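Local coordinates for choline/ethanolamine kinase family protein (Mesorhizobium loti, PDB 3DXQ) that probably phosphorylates ethanolamine or a related amino alcohol, as a member of the choline/ethanolamine kinase family with a protein-kinase-like fold, at residues 57-60 / 61-65; 201-204 / 205-209; 253-256 / 257-261; 293-296 / 297-301. All coordinates share one frame; numbering follows the deposited sequence.

Contact 1: 57-60 / 61-65; sequences NEAV and AAREA
R63 reaches back over A59, one helical turn earlier. Its CB lies 3.6 Å from A59 O. CG comes to 3.4 Å from the same A59 O, because it stands beside the backbone N of R63 (chi1 -74°) and not beside its carbonyl carbon. From CG to NE the chain is extended, carrying the guanidinium off the helix. At the tip NH1 passes alongside the methyl of A59, with R63 NH1 to A59 CB at 4.0 Å, a loose touch of van der Waals kind. The guanidinium lies obliquely to A59 O. R63 also touches V77.

The backbone carries the polar part. A61 N bonds to N57 O at 2.8 Å and A62 N to E58 O at 2.8 Å, both close to straight. R63 N to A59 O is longer, at 3.2 Å, and E64 N to V60 O is 3.1 Å. The polar side chains find partners beyond these residues: N57 ND2 bonds to S200 O, E58 OE1 pairs with R55, and E64 OE1 accepts from V123 N. The small alanines pack close, A62 against V74 and A61 against S200.

This is a run of regular alpha helix within helix 55-67. The helix follows the third strand of the five-stranded sheet and precedes strand 74-77, the place of helix C in the N-terminal lobe of protein-kinase-like folds.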
loop_
_atom_site.group_PDB
_atom_site.type_symbol
_atom_site.label_atom_id
_atom_site.label_comp_id
_atom_site.label_asym_id
_atom_site.label_seq_id
_atom_site.Cartn_x
_atom_site.Cartn_y
_atom_site.Cartn_z
ATOM N N ASN A 57 -10.820 -11.356 -2.105
ATOM C CA ASN A 57 -9.922 -10.657 -3.008
ATOM C C ASN A 57 -8.477 -11.019 -2.704
ATOM O O ASN A 57 -7.743 -11.447 -3.595
ATOM C CB ASN A 57 -10.104 -9.141 -2.896
ATOM C CG ASN A 57 -9.272 -8.384 -3.907
ATOM O OD1 ASN A 57 -9.298 -8.699 -5.100
ATOM N ND2 ASN A 57 -8.526 -7.380 -3.444
ATOM N N GLU A 58 -8.093 -10.868 -1.438
ATOM C CA GLU A 58 -6.724 -11.111 -1.001
ATOM C C GLU A 58 -6.236 -12.468 -1.453
ATOM O O GLU A 58 -5.121 -12.584 -1.949
ATOM C CB GLU A 58 -6.611 -11.003 0.524
ATOM C CG GLU A 58 -5.173 -10.969 1.043
ATOM C CD GLU A 58 -5.090 -11.003 2.542
ATOM O OE1 GLU A 58 -6.137 -11.175 3.197
ATOM O OE2 GLU A 58 -3.970 -10.856 3.066
ATOM N N ALA A 59 -7.062 -13.491 -1.289
ATOM C CA ALA A 59 -6.639 -14.853 -1.619
ATOM C C ALA A 59 -6.238 -14.932 -3.097
ATOM O O ALA A 59 -5.157 -15.413 -3.441
ATOM C CB ALA A 59 -7.738 -15.881 -1.270
ATOM N N VAL A 60 -7.105 -14.426 -3.965
ATOM C CA VAL A 60 -6.853 -14.486 -5.396
ATOM C C VAL A 60 -5.646 -13.635 -5.757
ATOM O O VAL A 60 -4.778 -14.045 -6.513
ATOM C CB VAL A 60 -8.089 -14.010 -6.202
ATOM C CG1 VAL A 60 -7.769 -13.962 -7.692
ATOM C CG2 VAL A 60 -9.295 -14.900 -5.903
ATOM N N ALA A 61 -5.600 -12.450 -5.177
ATOM C CA ALA A 61 -4.534 -11.509 -5.435
ATOM C C ALA A 61 -3.165 -12.069 -5.050
ATOM O O ALA A 61 -2.232 -12.029 -5.854
ATOM C CB ALA A 61 -4.806 -10.186 -4.710
ATOM N N ALA A 62 -3.050 -12.593 -3.829
ATOM C CA ALA A 62 -1.768 -13.102 -3.339
ATOM C C ALA A 62 -1.297 -14.268 -4.194
ATOM O O ALA A 62 -0.115 -14.373 -4.494
ATOM C CB ALA A 62 -1.850 -13.525 -1.862
ATOM N N ARG A 63 -2.213 -15.143 -4.593
ATOM C CA ARG A 63 -1.819 -16.276 -5.421
ATOM C C ARG A 63 -1.274 -15.815 -6.751
ATOM O O ARG A 63 -0.281 -16.331 -7.218
ATOM C CB ARG A 63 -2.958 -17.252 -5.630
ATOM C CG ARG A 63 -3.274 -18.092 -4.405
ATOM C CD ARG A 63 -3.921 -19.413 -4.786
ATOM N NE ARG A 63 -4.335 -20.179 -3.610
ATOM C CZ ARG A 63 -5.462 -19.977 -2.930
ATOM N NH1 ARG A 63 -6.315 -19.014 -3.286
ATOM N NH2 ARG A 63 -5.730 -20.734 -1.869
ATOM N N GLU A 64 -1.900 -14.807 -7.334
ATOM C CA GLU A 64 -1.427 -14.242 -8.599
ATOM C C GLU A 64 -0.080 -13.550 -8.407
ATOM O O GLU A 64 0.848 -13.738 -9.208
ATOM C CB GLU A 64 -2.474 -13.286 -9.185
ATOM C CG GLU A 64 -3.699 -14.003 -9.773
ATOM C CD GLU A 64 -3.411 -14.670 -11.111
ATOM O OE1 GLU A 64 -3.378 -13.954 -12.135
ATOM O OE2 GLU A 64 -3.243 -15.918 -11.154
ATOM N N ALA A 65 0.030 -12.775 -7.327
ATOM C CA ALA A 65 1.292 -12.092 -7.002
ATOM C C ALA A 65 2.404 -13.118 -6.812
ATOM O O ALA A 65 3.520 -12.910 -7.274
ATOM C CB ALA A 65 1.135 -11.227 -5.774
#

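Contact 2: 201-204 / 205-209; sequences GMND and PLWDL
N203 holds ND2 over one face of the W207 indole. N203 ND2 is 3.3 Å from W207 CG, and the amide is tilted, its plane 37° from that of the ring. N203 CG is anti to its own backbone N (chi1 -162°), which brings the amide to the ring. The other end of the amide is used locally: N203 OD1 accepts from D204 N at 2.7 Å, with the donor above the carbonyl plane.

Two further hydrogen bonds turn the chain into helix 206-215. W207 N bonds to D204 O at 2.8 Å. L206 N bonds to D204 OD1 at 3.3 Å, a capping bond that meets the carboxylate from above its plane. D204 has outside partners too, R242 in a salt bridge at OD1 and Y246 at OD2. W207 NE1 is bonded to C178 O.

P205 CG lies 3.7 Å from D204 OD1, a van der Waals touch. The apolar packing is of P205 and L206 on Y230 of helix 220-231.

All the touching residues are buried. The D204 charge is probably balanced by R242. Farther along, D208 takes the backbone N of H177 and C178, an arrangement consistent with that of the buried helix aspartate that holds the catalytic loop in protein kinases.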
loop_
_atom_site.group_PDB
_atom_site.type_symbol
_atom_site.label_atom_id
_atom_site.label_comp_id
_atom_site.label_asym_id
_atom_site.label_seq_id
_atom_site.Cartn_x
_atom_site.Cartn_y
_atom_site.Cartn_z
ATOM N N GLY A 201 -5.734 -4.510 -6.725
ATOM C CA GLY A 201 -6.682 -4.244 -7.807
ATOM C C GLY A 201 -5.989 -3.752 -9.087
ATOM O O GLY A 201 -4.782 -3.474 -9.097
HETATM N N MSE A 202 -6.743 -3.667 -10.181
HETATM C CA MSE A 202 -6.223 -3.100 -11.410
HETATM C C MSE A 202 -6.219 -1.599 -11.127
HETATM O O MSE A 202 -7.167 -1.092 -10.526
HETATM C CB MSE A 202 -7.124 -3.427 -12.598
HETATM C CG MSE A 202 -7.329 -4.899 -12.851
HETATM SE SE MSE A 202 -5.608 -5.855 -12.940
HETATM C CE MSE A 202 -4.884 -4.965 -14.581
ATOM N N ASN A 203 -5.153 -0.907 -11.541
ATOM C CA ASN A 203 -4.964 0.490 -11.239
ATOM C C ASN A 203 -3.901 1.096 -12.163
ATOM O O ASN A 203 -3.257 0.392 -12.957
ATOM C CB ASN A 203 -4.519 0.606 -9.774
ATOM C CG ASN A 203 -4.695 2.012 -9.197
ATOM O OD1 ASN A 203 -5.152 2.927 -9.867
ATOM N ND2 ASN A 203 -4.320 2.173 -7.939
ATOM N N ASP A 204 -3.755 2.419 -12.083
ATOM C CA ASP A 204 -2.658 3.131 -12.735
ATOM C C ASP A 204 -1.395 2.716 -11.986
ATOM O O ASP A 204 -1.270 3.025 -10.810
ATOM C CB ASP A 204 -2.882 4.624 -12.598
ATOM C CG ASP A 204 -1.851 5.451 -13.311
ATOM O OD1 ASP A 204 -0.793 4.911 -13.705
ATOM O OD2 ASP A 204 -2.125 6.672 -13.450
ATOM N N PRO A 205 -0.463 2.014 -12.660
ATOM C CA PRO A 205 0.734 1.509 -12.026
ATOM C C PRO A 205 1.467 2.533 -11.185
ATOM O O PRO A 205 2.076 2.164 -10.184
ATOM C CB PRO A 205 1.616 1.098 -13.223
ATOM C CG PRO A 205 0.992 1.706 -14.414
ATOM C CD PRO A 205 -0.453 1.716 -14.101
ATOM N N LEU A 206 1.422 3.800 -11.582
ATOM C CA LEU A 206 2.117 4.849 -10.838
ATOM C C LEU A 206 1.464 5.212 -9.510
ATOM O O LEU A 206 2.014 6.010 -8.735
ATOM C CB LEU A 206 2.333 6.103 -11.712
ATOM C CG LEU A 206 3.149 5.824 -12.966
ATOM C CD1 LEU A 206 3.649 7.099 -13.597
ATOM C CD2 LEU A 206 4.305 4.837 -12.682
ATOM N N TRP A 207 0.302 4.639 -9.228
ATOM C CA TRP A 207 -0.299 4.845 -7.917
ATOM C C TRP A 207 0.574 4.159 -6.870
ATOM O O TRP A 207 0.784 4.702 -5.780
ATOM C CB TRP A 207 -1.699 4.270 -7.828
ATOM C CG TRP A 207 -2.120 4.106 -6.433
ATOM C CD1 TRP A 207 -1.888 3.024 -5.632
ATOM C CD2 TRP A 207 -2.838 5.053 -5.641
ATOM N NE1 TRP A 207 -2.421 3.240 -4.381
ATOM C CE2 TRP A 207 -3.021 4.472 -4.363
ATOM C CE3 TRP A 207 -3.355 6.323 -5.890
ATOM C CZ2 TRP A 207 -3.681 5.122 -3.342
ATOM C CZ3 TRP A 207 -4.017 6.978 -4.869
ATOM C CH2 TRP A 207 -4.172 6.379 -3.604
ATOM N N ASP A 208 1.061 2.964 -7.206
ATOM C CA ASP A 208 1.927 2.202 -6.323
ATOM C C ASP A 208 3.193 2.966 -5.983
ATOM O O ASP A 208 3.599 3.023 -4.804
ATOM C CB ASP A 208 2.298 0.840 -6.960
ATOM C CG ASP A 208 1.218 -0.231 -6.759
ATOM O OD1 ASP A 208 0.206 0.035 -6.050
ATOM O OD2 ASP A 208 1.402 -1.360 -7.284
ATOM N N LEU A 209 3.816 3.540 -7.012
ATOM C CA LEU A 209 5.038 4.346 -6.822
ATOM C C LEU A 209 4.754 5.551 -5.947
ATOM O O LEU A 209 5.506 5.832 -5.011
ATOM C CB LEU A 209 5.675 4.776 -8.153
ATOM C CG LEU A 209 6.526 3.672 -8.815
ATOM C CD1 LEU A 209 5.713 2.428 -9.215
ATOM C CD2 LEU A 209 7.282 4.173 -10.034
#

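Contact 3: 253-256 / 257-261; sequences LWTL and WGLIQ
W254 and W257 form an edge-to-face (T-shaped) pair on one side of the helix. The six-membered ring of W254 turns its edge to the five-membered ring of W257, with centroids 5.2 Å apart and planes at 80°. W254 CZ3 lies over the centre of the W257 ring, and W254 CE3 is 3.7 Å from W257 CE3. The two side chains leave the helix differently: CG of W254 sits beside its backbone N (chi1 -71°), while that of W257 is anti to its own (chi1 175°). This lets the indoles converge.

The opposite face of W257 is covered by Q261 CG, toward the rim of the ring. On another side of the helix, T255 CG2 and L259 CD1 lie side by side at 4.1 Å. The frame behind them is backbone: G258 N to W254 O at 2.8 Å and L259 N to T255 O at 3.0 Å. T255 OG1 bonds to D251 O.

Choline kinases carry tryptophans that line the choline pocket, and this pair, with W254 touching D179, is consistent with such a role.

Helix 237-263 packs here between its neighbours: W254, T255 and L259 meet helix 271-287, L253, L256, W257 and I260 meet helix 130-141, and L256 and L259 also touch Y152 of helix 152-167.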
loop_
_atom_site.group_PDB
_atom_site.type_symbol
_atom_site.label_atom_id
_atom_site.label_comp_id
_atom_site.label_asym_id
_atom_site.label_seq_id
_atom_site.Cartn_x
_atom_site.Cartn_y
_atom_site.Cartn_z
ATOM N N LEU A 253 -6.873 10.510 0.383
ATOM C CA LEU A 253 -7.711 9.322 0.566
ATOM C C LEU A 253 -7.729 8.901 2.022
ATOM O O LEU A 253 -8.784 8.832 2.652
ATOM C CB LEU A 253 -7.202 8.161 -0.290
ATOM C CG LEU A 253 -7.976 6.849 -0.159
ATOM C CD1 LEU A 253 -9.390 7.076 -0.680
ATOM C CD2 LEU A 253 -7.285 5.697 -0.889
ATOM N N TRP A 254 -6.537 8.647 2.546
ATOM C CA TRP A 254 -6.374 8.219 3.919
ATOM C C TRP A 254 -6.774 9.315 4.910
ATOM O O TRP A 254 -7.364 9.023 5.946
ATOM C CB TRP A 254 -4.948 7.741 4.149
ATOM C CG TRP A 254 -4.695 6.446 3.450
ATOM C CD1 TRP A 254 -3.901 6.230 2.364
ATOM C CD2 TRP A 254 -5.255 5.180 3.796
ATOM N NE1 TRP A 254 -3.928 4.904 2.011
ATOM C CE2 TRP A 254 -4.753 4.236 2.878
ATOM C CE3 TRP A 254 -6.136 4.752 4.803
ATOM C CZ2 TRP A 254 -5.095 2.891 2.935
ATOM C CZ3 TRP A 254 -6.480 3.416 4.858
ATOM C CH2 TRP A 254 -5.958 2.499 3.929
ATOM N N THR A 255 -6.470 10.571 4.607
ATOM C CA THR A 255 -6.905 11.655 5.488
ATOM C C THR A 255 -8.407 11.559 5.756
ATOM O O THR A 255 -8.836 11.556 6.913
ATOM C CB THR A 255 -6.610 13.021 4.887
ATOM O OG1 THR A 255 -5.198 13.253 4.927
ATOM C CG2 THR A 255 -7.325 14.126 5.664
ATOM N N LEU A 256 -9.192 11.469 4.683
ATOM C CA LEU A 256 -10.653 11.363 4.779
ATOM C C LEU A 256 -11.100 10.114 5.534
ATOM O O LEU A 256 -12.027 10.173 6.337
ATOM C CB LEU A 256 -11.283 11.373 3.385
ATOM C CG LEU A 256 -11.138 12.658 2.570
ATOM C CD1 LEU A 256 -11.711 12.464 1.182
ATOM C CD2 LEU A 256 -11.815 13.816 3.261
ATOM N N TRP A 257 -10.437 8.993 5.264
ATOM C CA TRP A 257 -10.683 7.739 5.990
ATOM C C TRP A 257 -10.461 7.894 7.500
ATOM O O TRP A 257 -11.255 7.399 8.315
ATOM C CB TRP A 257 -9.750 6.657 5.468
ATOM C CG TRP A 257 -9.820 5.379 6.212
ATOM C CD1 TRP A 257 -10.671 4.346 5.976
ATOM C CD2 TRP A 257 -8.975 4.969 7.295
ATOM N NE1 TRP A 257 -10.418 3.313 6.847
ATOM C CE2 TRP A 257 -9.377 3.667 7.666
ATOM C CE3 TRP A 257 -7.911 5.571 7.983
ATOM C CZ2 TRP A 257 -8.753 2.949 8.707
ATOM C CZ3 TRP A 257 -7.291 4.860 9.023
ATOM C CH2 TRP A 257 -7.719 3.562 9.375
ATOM N N GLY A 258 -9.364 8.570 7.855
ATOM C CA GLY A 258 -8.994 8.830 9.247
ATOM C C GLY A 258 -9.993 9.718 9.971
ATOM O O GLY A 258 -10.223 9.546 11.174
ATOM N N LEU A 259 -10.579 10.676 9.252
ATOM C CA LEU A 259 -11.652 11.506 9.819
ATOM C C LEU A 259 -12.897 10.651 10.103
ATOM O O LEU A 259 -13.577 10.854 11.118
ATOM C CB LEU A 259 -11.985 12.692 8.910
ATOM C CG LEU A 259 -11.117 13.948 9.103
ATOM C CD1 LEU A 259 -9.653 13.626 9.017
ATOM C CD2 LEU A 259 -11.455 15.050 8.104
ATOM N N ILE A 260 -13.166 9.677 9.229
ATOM C CA ILE A 260 -14.288 8.741 9.415
ATOM C C ILE A 260 -14.075 7.889 10.691
ATOM O O ILE A 260 -15.019 7.642 11.440
ATOM C CB ILE A 260 -14.515 7.857 8.129
ATOM C CG1 ILE A 260 -14.960 8.737 6.945
ATOM C CG2 ILE A 260 -15.509 6.708 8.376
ATOM C CD1 ILE A 260 -16.231 9.505 7.144
ATOM N N GLN A 261 -12.833 7.474 10.939
ATOM C CA GLN A 261 -12.490 6.739 12.157
ATOM C C GLN A 261 -12.607 7.614 13.394
ATOM O O GLN A 261 -13.038 7.128 14.446
ATOM C CB GLN A 261 -11.067 6.174 12.074
ATOM C CG GLN A 261 -10.849 5.278 10.881
ATOM C CD GLN A 261 -12.052 4.404 10.644
ATOM O OE1 GLN A 261 -12.481 3.682 11.545
ATOM N NE2 GLN A 261 -12.636 4.500 9.453
#

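Contact 4: 293-296 / 297-301; sequences RHLA and AVRMG
The guanidinium of R299 meets L295 at its edge, in the last turns of alpha helix 289-300 at the C-terminus of the chain. L295 CD2 lies near the guanidinium plane, 3.9 Å from R299 NH2, and the two side chains run side by side in the same direction. NH2 is also bonded to G161 O, which helps hold the group. The bend of the R299 chain at chi3 (-51°) sets the guanidinium edge beside the leucine. The H294 side chain, which carries the other flat group, touches R240 and V244 of helix 237-263.

The backbone bonds of the helix are regular: A297 N to R293 O at 2.9 Å, V298 N to H294 O at 3.1 Å, and R299 N to L295 O at 2.9 Å. R299 O accepts from H169 NE2.

L295 is the apolar side of the pair. It also packs on I245 and, in helix 152-167, on V162 and A165, while R299 touches S164 and A165 of the same helix. V298 lies on R242.

Past the helix the chain ends at G301, with a positive phi of 45°. Its backbone N makes two weak bonds, 3.2 Å from G301 N to A297 O and 3.3 Å from G301 N to V298 O.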
loop_
_atom_site.group_PDB
_atom_site.type_symbol
_atom_site.label_atom_id
_atom_site.label_comp_id
_atom_site.label_asym_id
_atom_site.label_seq_id
_atom_site.Cartn_x
_atom_site.Cartn_y
_atom_site.Cartn_z
ATOM N N ARG A 293 3.026 22.665 -11.949
ATOM C CA ARG A 293 3.831 22.209 -13.104
ATOM C C ARG A 293 3.659 20.723 -13.372
ATOM O O ARG A 293 3.524 20.302 -14.525
ATOM C CB ARG A 293 5.321 22.502 -12.910
ATOM C CG ARG A 293 5.875 23.605 -13.788
ATOM C CD ARG A 293 7.294 23.950 -13.356
ATOM N NE ARG A 293 7.320 24.948 -12.275
ATOM C CZ ARG A 293 8.169 24.953 -11.245
ATOM N NH1 ARG A 293 9.062 23.977 -11.082
ATOM N NH2 ARG A 293 8.097 25.924 -10.341
ATOM N N HIS A 294 3.681 19.928 -12.306
ATOM C CA HIS A 294 3.470 18.490 -12.424
ATOM C C HIS A 294 2.072 18.174 -12.947
ATOM O O HIS A 294 1.884 17.229 -13.728
ATOM C CB HIS A 294 3.698 17.796 -11.083
ATOM C CG HIS A 294 5.139 17.631 -10.732
ATOM N ND1 HIS A 294 5.665 18.045 -9.529
ATOM C CD2 HIS A 294 6.170 17.101 -11.431
ATOM C CE1 HIS A 294 6.958 17.783 -9.502
ATOM N NE2 HIS A 294 7.291 17.214 -10.646
ATOM N N LEU A 295 1.109 18.973 -12.503
ATOM C CA LEU A 295 -0.273 18.818 -12.899
ATOM C C LEU A 295 -0.395 19.142 -14.384
ATOM O O LEU A 295 -0.927 18.348 -15.172
ATOM C CB LEU A 295 -1.141 19.749 -12.067
ATOM C CG LEU A 295 -2.637 19.473 -11.996
ATOM C CD1 LEU A 295 -2.841 18.127 -11.328
ATOM C CD2 LEU A 295 -3.380 20.599 -11.243
ATOM N N ALA A 296 0.150 20.293 -14.760
ATOM C CA ALA A 296 0.151 20.758 -16.148
ATOM C C ALA A 296 0.827 19.754 -17.083
ATOM O O ALA A 296 0.392 19.590 -18.218
ATOM C CB ALA A 296 0.817 22.100 -16.239
ATOM N N ALA A 297 1.877 19.087 -16.601
ATOM C CA ALA A 297 2.580 18.037 -17.366
ATOM C C ALA A 297 1.706 16.789 -17.545
ATOM O O ALA A 297 1.753 16.141 -18.596
ATOM C CB ALA A 297 3.867 17.678 -16.676
ATOM N N VAL A 298 0.922 16.430 -16.528
ATOM C CA VAL A 298 -0.001 15.307 -16.675
ATOM C C VAL A 298 -1.122 15.658 -17.635
ATOM O O VAL A 298 -1.502 14.805 -18.456
ATOM C CB VAL A 298 -0.610 14.829 -15.343
ATOM C CG1 VAL A 298 -1.669 13.784 -15.588
ATOM C CG2 VAL A 298 0.468 14.237 -14.452
ATOM N N ARG A 299 -1.632 16.894 -17.551
ATOM C CA ARG A 299 -2.726 17.343 -18.420
ATOM C C ARG A 299 -2.281 17.376 -19.890
ATOM O O ARG A 299 -3.041 17.003 -20.791
ATOM C CB ARG A 299 -3.274 18.725 -17.983
ATOM C CG ARG A 299 -4.713 18.969 -18.444
ATOM C CD ARG A 299 -5.303 20.291 -17.964
ATOM N NE ARG A 299 -5.167 20.523 -16.522
ATOM C CZ ARG A 299 -6.055 20.177 -15.587
ATOM N NH1 ARG A 299 -7.184 19.551 -15.903
ATOM N NH2 ARG A 299 -5.798 20.452 -14.310
HETATM N N MSE A 300 -1.037 17.791 -20.099
HETATM C CA MSE A 300 -0.459 17.919 -21.437
HETATM C C MSE A 300 -0.104 16.583 -22.092
HETATM O O MSE A 300 -0.054 16.484 -23.322
HETATM C CB MSE A 300 0.792 18.801 -21.373
HETATM C CG MSE A 300 0.491 20.277 -21.281
HETATM SE SE MSE A 300 0.118 20.973 -23.051
HETATM C CE MSE A 300 1.960 20.952 -23.767
ATOM N N GLY A 301 0.136 15.556 -21.279
ATOM C CA GLY A 301 0.515 14.245 -21.784
ATOM C C GLY A 301 1.571 14.341 -22.867
ATOM O O GLY A 301 1.508 13.679 -23.878
ATOM O OXT GLY A 301 2.511 15.109 -22.795
#

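The contacts follow one another along the chain from 1 to 4. Contact 1 lies on helix 55-67, next to the five-stranded sheet; the others lie in the largely helical part. Contact 2, where strand 201-203 passes into helix 206-215, lies closest to the centre of the molecule, about 10 Å from it. Its centre is about 16 Å from that of contact 1, 20 Å from contact 3 and 18 Å from contact 4. Contacts 2 and 3 touch, W207 CH2 to L253 CD2 at 4.2 Å. Contacts 2 and 4 are linked through R242, paired with D204 and packed on V298. The four together probably span both lobes of the kinase-like fold.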